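Local coordinates for protein putative thioesterase yhdA (Lactococcus lactis subsp. lactis, PDB 3GEK) that is of unproven function but belongs to the PaaI thioesterase family and may hydrolyse acyl-CoA thioesters such as 1,4-dihydroxy-2-naphthoyl-CoA, at residues M34-F39 with N85-E90; F92-G97 with K112-N117. The protein carries 7 engineered substitutions. All coordinates share one frame; numbering follows the deposited sequence.

Contact 1 (M34-F39 with N85-E90); sequences MILSDF and NPKKCE. Engineered in segment 85-90: Pro86 (natural residue Ser).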
# COMPACT_ATOMS: atom_id res chain seq x y z
N MSE A 34 11.17 2.12 -20.55
CA MSE A 34 10.29 3.19 -20.99
C MSE A 34 11.13 4.39 -21.42
O MSE A 34 11.85 4.97 -20.61
CB MSE A 34 9.30 3.59 -19.90
CG MSE A 34 8.38 4.73 -20.30
SE MSE A 34 6.93 4.98 -19.04
CE MSE A 34 7.94 5.82 -17.58
N ILE A 35 11.03 4.74 -22.69
CA ILE A 35 11.79 5.85 -23.26
C ILE A 35 11.08 7.17 -23.00
O ILE A 35 9.94 7.37 -23.43
CB ILE A 35 12.01 5.66 -24.78
CG1 ILE A 35 12.47 4.23 -25.08
CG2 ILE A 35 13.00 6.71 -25.30
CD1 ILE A 35 12.46 3.88 -26.56
N LEU A 36 11.77 8.08 -22.33
CA LEU A 36 11.17 9.32 -21.84
C LEU A 36 11.23 10.49 -22.82
O LEU A 36 12.23 10.68 -23.52
CB LEU A 36 11.78 9.73 -20.48
CG LEU A 36 11.80 8.65 -19.39
CD1 LEU A 36 12.56 9.11 -18.16
CD2 LEU A 36 10.39 8.23 -19.01
N SER A 37 10.14 11.25 -22.85
CA SER A 37 10.06 12.56 -23.50
C SER A 37 9.32 13.49 -22.56
O SER A 37 9.08 13.14 -21.40
CB SER A 37 9.31 12.46 -24.83
OG SER A 37 7.93 12.21 -24.61
N ASP A 38 8.94 14.67 -23.05
CA ASP A 38 8.16 15.65 -22.29
C ASP A 38 6.79 15.11 -21.88
O ASP A 38 6.20 15.57 -20.90
CB ASP A 38 7.98 16.95 -23.08
CG ASP A 38 7.14 16.77 -24.34
OD1 ASP A 38 6.04 17.38 -24.41
OD2 ASP A 38 7.56 16.02 -25.25
N PHE A 39 6.29 14.15 -22.65
CA PHE A 39 5.05 13.45 -22.34
C PHE A 39 5.04 12.96 -20.90
O PHE A 39 4.02 13.04 -20.22
CB PHE A 39 4.84 12.27 -23.31
CG PHE A 39 3.62 11.44 -23.00
CD1 PHE A 39 2.35 11.85 -23.41
CD2 PHE A 39 3.74 10.24 -22.31
CE1 PHE A 39 1.22 11.08 -23.13
CE2 PHE A 39 2.62 9.47 -22.02
CZ PHE A 39 1.35 9.89 -22.43
N ASN A 85 13.68 7.99 -5.35
CA ASN A 85 14.66 8.93 -5.90
C ASN A 85 14.10 9.66 -7.11
O ASN A 85 13.38 9.07 -7.92
CB ASN A 85 15.94 8.19 -6.28
CG ASN A 85 16.69 7.65 -5.08
OD1 ASN A 85 16.76 6.43 -4.88
ND2 ASN A 85 17.25 8.54 -4.27
N PRO A 86 14.44 10.96 -7.26
CA PRO A 86 13.96 11.70 -8.42
C PRO A 86 14.68 11.31 -9.70
O PRO A 86 15.90 11.08 -9.71
CB PRO A 86 14.27 13.15 -8.05
CG PRO A 86 15.45 13.07 -7.16
CD PRO A 86 15.28 11.80 -6.38
N LYS A 87 13.92 11.23 -10.79
CA LYS A 87 14.46 10.97 -12.11
C LYS A 87 14.18 12.16 -13.01
O LYS A 87 13.02 12.52 -13.24
CB LYS A 87 13.84 9.68 -12.68
CG LYS A 87 14.09 9.41 -14.18
CD LYS A 87 15.56 9.31 -14.54
CE LYS A 87 15.73 8.92 -16.00
NZ LYS A 87 17.04 9.35 -16.55
N LYS A 88 15.24 12.80 -13.49
CA LYS A 88 15.11 13.84 -14.50
C LYS A 88 14.49 13.23 -15.75
O LYS A 88 14.89 12.14 -16.17
CB LYS A 88 16.48 14.46 -14.82
CG LYS A 88 16.39 15.81 -15.50
CD LYS A 88 17.76 16.44 -15.70
CE LYS A 88 17.64 17.90 -16.10
NZ LYS A 88 17.30 18.09 -17.54
N CYS A 89 13.51 13.92 -16.32
CA CYS A 89 12.73 13.36 -17.41
C CYS A 89 13.49 13.38 -18.74
O CYS A 89 13.25 14.24 -19.59
CB CYS A 89 11.39 14.09 -17.53
SG CYS A 89 10.14 13.17 -18.44
N GLU A 90 14.42 12.44 -18.89
CA GLU A 90 15.24 12.27 -20.09
C GLU A 90 15.83 10.85 -20.11
O GLU A 90 15.92 10.20 -19.07
CB GLU A 90 16.37 13.30 -20.14
CG GLU A 90 17.33 13.23 -18.95
CD GLU A 90 18.41 14.30 -18.97
OE1 GLU A 90 18.50 15.10 -19.94
OE2 GLU A 90 19.18 14.35 -17.98
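Leu36 reaches across to the loop around Cys89 and Glu90. Leu36 CB lies 4.3 Å from Cys89 SG and 4.1 Å from Glu90 N. CG stands beside the backbone N and anti to the carbonyl carbon (chi1 -52°), and the branch leads CD1 onto the loop. CD1 is the tip that does most of the touching. Leu36 CD1 meets Glu90 O at 3.6 Å and Lys87 CE at 3.8 Å, with Lys88 O and Cys89 CA a little farther off. Lys87 bends at chi2 and brings its chain obliquely past the leucine. Lys87 NZ donates to Glu90 O over 2.9 Å, tilted 22° from the carbonyl plane; its other partner is Glu116. Cys89 SG closes the other end, 3.1 Å from Ser37 O. Cys89 is also the centre of an inverse gamma turn, in which Glu90 N donates to Lys88 O. No hydrogen bond joins the two segments. The contact sits at the surface, where the chain leaves strand 28-35 and the loop leads into strand 92-102. A backbone hydrogen bond between Leu36 and Gly91 continues the pairing of these two strands, and Leu47 packs on Leu36.

Contact 2 (F92-G97 with K112-N117); sequences FVNARG and KITDEN. Engineered in segment 92-97: Arg96 (natural residue Cys).
The Phe92 ring takes Glu116 CB over one face, a CH-pi contact of 4.1 Å from CB to the ring centroid. Asn94 ND2 lies at its edge, in the ring plane. The guanidinium of Arg96, an engineered residue, has Asn94 CB on one face, offset toward the rim. Thr114 CG2 approaches the guanidinium obliquely, 3.5 Å from Arg96 NH1, and also lies 3.3 Å from Asn94 OD1. Glu118 pairs with Arg96 in a salt bridge. The bend of Glu116 at chi2 (-82°) folds its carboxylate back to the start of the facing strand. There Glu116 OE2 accepts from Phe92 N over 3.2 Å, nearly straight at 173°, although the donor comes from above the carboxylate plane. Phe92 O also lies close, 3.1 Å from Glu116 OE1, and two acceptors so near would repel. Lys87, the partner of OE1, probably offsets this. With an alanine at Glu116, Phe92 N would probably lose this acceptor and Lys87 its carboxylate mate.

Beyond this end, Asn94 with Thr114 and Arg96 with Lys112 are antiparallel hydrogen-bonded pairs. Asn94 N donates to Thr114 O over 2.8 Å. A water donates to Lys112 O and is held weakly by Arg96 NH1. On the face that carries Val93, Ala95 and Ile113, Val93 CB meets Ile113 CG2 at 4.1 Å. These three side chains also touch helix 49-68. The segments belong to the beta hairpin 92-102/106-115, part of the antiparallel sheet that wraps the long helix of the hotdog fold.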
# COMPACT_ATOMS: atom_id res chain seq x y z
N PHE A 92 15.91 7.04 -20.36
CA PHE A 92 14.96 5.94 -20.13
C PHE A 92 15.05 5.38 -18.72
O PHE A 92 16.05 5.58 -18.02
CB PHE A 92 15.19 4.81 -21.15
CG PHE A 92 16.49 4.07 -20.96
CD1 PHE A 92 17.66 4.53 -21.57
CD2 PHE A 92 16.55 2.93 -20.17
CE1 PHE A 92 18.87 3.86 -21.39
CE2 PHE A 92 17.76 2.25 -19.99
CZ PHE A 92 18.91 2.71 -20.60
N VAL A 93 13.99 4.67 -18.32
CA VAL A 93 13.98 3.88 -17.09
C VAL A 93 13.70 2.40 -17.40
O VAL A 93 13.10 2.06 -18.43
CB VAL A 93 12.91 4.37 -16.07
CG1 VAL A 93 13.28 5.77 -15.53
CG2 VAL A 93 11.51 4.35 -16.67
N ASN A 94 14.14 1.52 -16.50
CA ASN A 94 13.82 0.11 -16.56
C ASN A 94 12.70 -0.22 -15.60
O ASN A 94 12.63 0.33 -14.51
CB ASN A 94 15.04 -0.74 -16.18
CG ASN A 94 16.24 -0.42 -17.01
OD1 ASN A 94 17.16 0.27 -16.55
ND2 ASN A 94 16.26 -0.90 -18.24
N ALA A 95 11.81 -1.11 -16.02
CA ALA A 95 10.83 -1.70 -15.12
C ALA A 95 11.04 -3.21 -15.13
O ALA A 95 10.96 -3.84 -16.18
CB ALA A 95 9.41 -1.34 -15.54
N ARG A 96 11.36 -3.76 -13.96
CA ARG A 96 11.63 -5.19 -13.83
C ARG A 96 10.72 -5.76 -12.76
O ARG A 96 10.56 -5.15 -11.69
CB ARG A 96 13.09 -5.45 -13.47
CG ARG A 96 14.10 -4.96 -14.50
CD ARG A 96 15.48 -5.48 -14.18
NE ARG A 96 16.48 -5.05 -15.15
CZ ARG A 96 17.21 -3.94 -15.04
NH1 ARG A 96 17.05 -3.13 -14.01
NH2 ARG A 96 18.10 -3.64 -15.98
N GLY A 97 10.13 -6.90 -13.06
CA GLY A 97 9.15 -7.51 -12.18
C GLY A 97 9.56 -8.89 -11.72
O GLY A 97 10.25 -9.61 -12.43
N LYS A 112 10.50 -3.17 -9.64
CA LYS A 112 11.47 -2.13 -9.37
C LYS A 112 11.65 -1.25 -10.60
O LYS A 112 11.94 -1.73 -11.69
CB LYS A 112 12.80 -2.74 -8.92
CG LYS A 112 12.71 -3.47 -7.58
CD LYS A 112 14.09 -3.84 -7.04
CE LYS A 112 13.99 -4.86 -5.91
NZ LYS A 112 13.45 -6.17 -6.38
N ILE A 113 11.46 0.06 -10.42
CA ILE A 113 11.72 1.02 -11.48
C ILE A 113 13.05 1.69 -11.20
O ILE A 113 13.27 2.28 -10.14
CB ILE A 113 10.57 2.03 -11.64
CG1 ILE A 113 9.30 1.27 -12.10
CG2 ILE A 113 10.94 3.15 -12.65
CD1 ILE A 113 8.04 2.01 -11.91
N THR A 114 13.93 1.60 -12.19
CA THR A 114 15.33 1.90 -12.01
C THR A 114 15.78 2.81 -13.17
O THR A 114 15.24 2.73 -14.27
CB THR A 114 16.12 0.57 -11.96
OG1 THR A 114 17.04 0.57 -10.86
CG2 THR A 114 16.84 0.27 -13.25
N ASP A 115 16.75 3.69 -12.92
CA ASP A 115 17.27 4.51 -14.01
C ASP A 115 18.36 3.77 -14.79
O ASP A 115 18.67 2.61 -14.49
CB ASP A 115 17.70 5.91 -13.53
CG ASP A 115 18.98 5.90 -12.69
OD1 ASP A 115 19.67 4.86 -12.59
OD2 ASP A 115 19.30 6.97 -12.13
N GLU A 116 18.94 4.42 -15.79
CA GLU A 116 19.95 3.80 -16.64
C GLU A 116 21.24 3.41 -15.90
O GLU A 116 22.06 2.64 -16.42
CB GLU A 116 20.25 4.66 -17.88
CG GLU A 116 20.37 6.17 -17.66
CD GLU A 116 19.02 6.87 -17.62
OE1 GLU A 116 18.40 6.89 -16.54
OE2 GLU A 116 18.59 7.44 -18.65
N ASN A 117 21.41 3.92 -14.68
CA ASN A 117 22.55 3.58 -13.83
C ASN A 117 22.19 2.57 -12.75
O ASN A 117 22.97 2.33 -11.82
CB ASN A 117 23.14 4.84 -13.19
CG ASN A 117 23.76 5.78 -14.21
OD1 ASN A 117 24.69 5.43 -14.93
ND2 ASN A 117 23.24 7.00 -14.26
O HOH W 1 14.54 -2.32 -12.52

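Overall arrangement
Contact 1 is a surface contact at the edge of the fold, and contact 2 is partly buried, nearer the chain's centre. Both reach the same sheet, in which strands 28-35 and 92-102 are neighbours, and their centres lie about 11 Å apart. Contact 2 is built on regular backbone pairing between strands, with side chains on both faces. Contact 1 has no hydrogen bond across it and rests on one leucine packed against a loop, with the loop's cysteine sulfur near a backbone oxygen of 34-39. Their chemistry meets at a salt bridge, Lys87 NZ to Glu116 OE1 at 2.8 Å. Met34 and Val93 share a probable backbone bond, so 34-39 borders the first strand of contact 2.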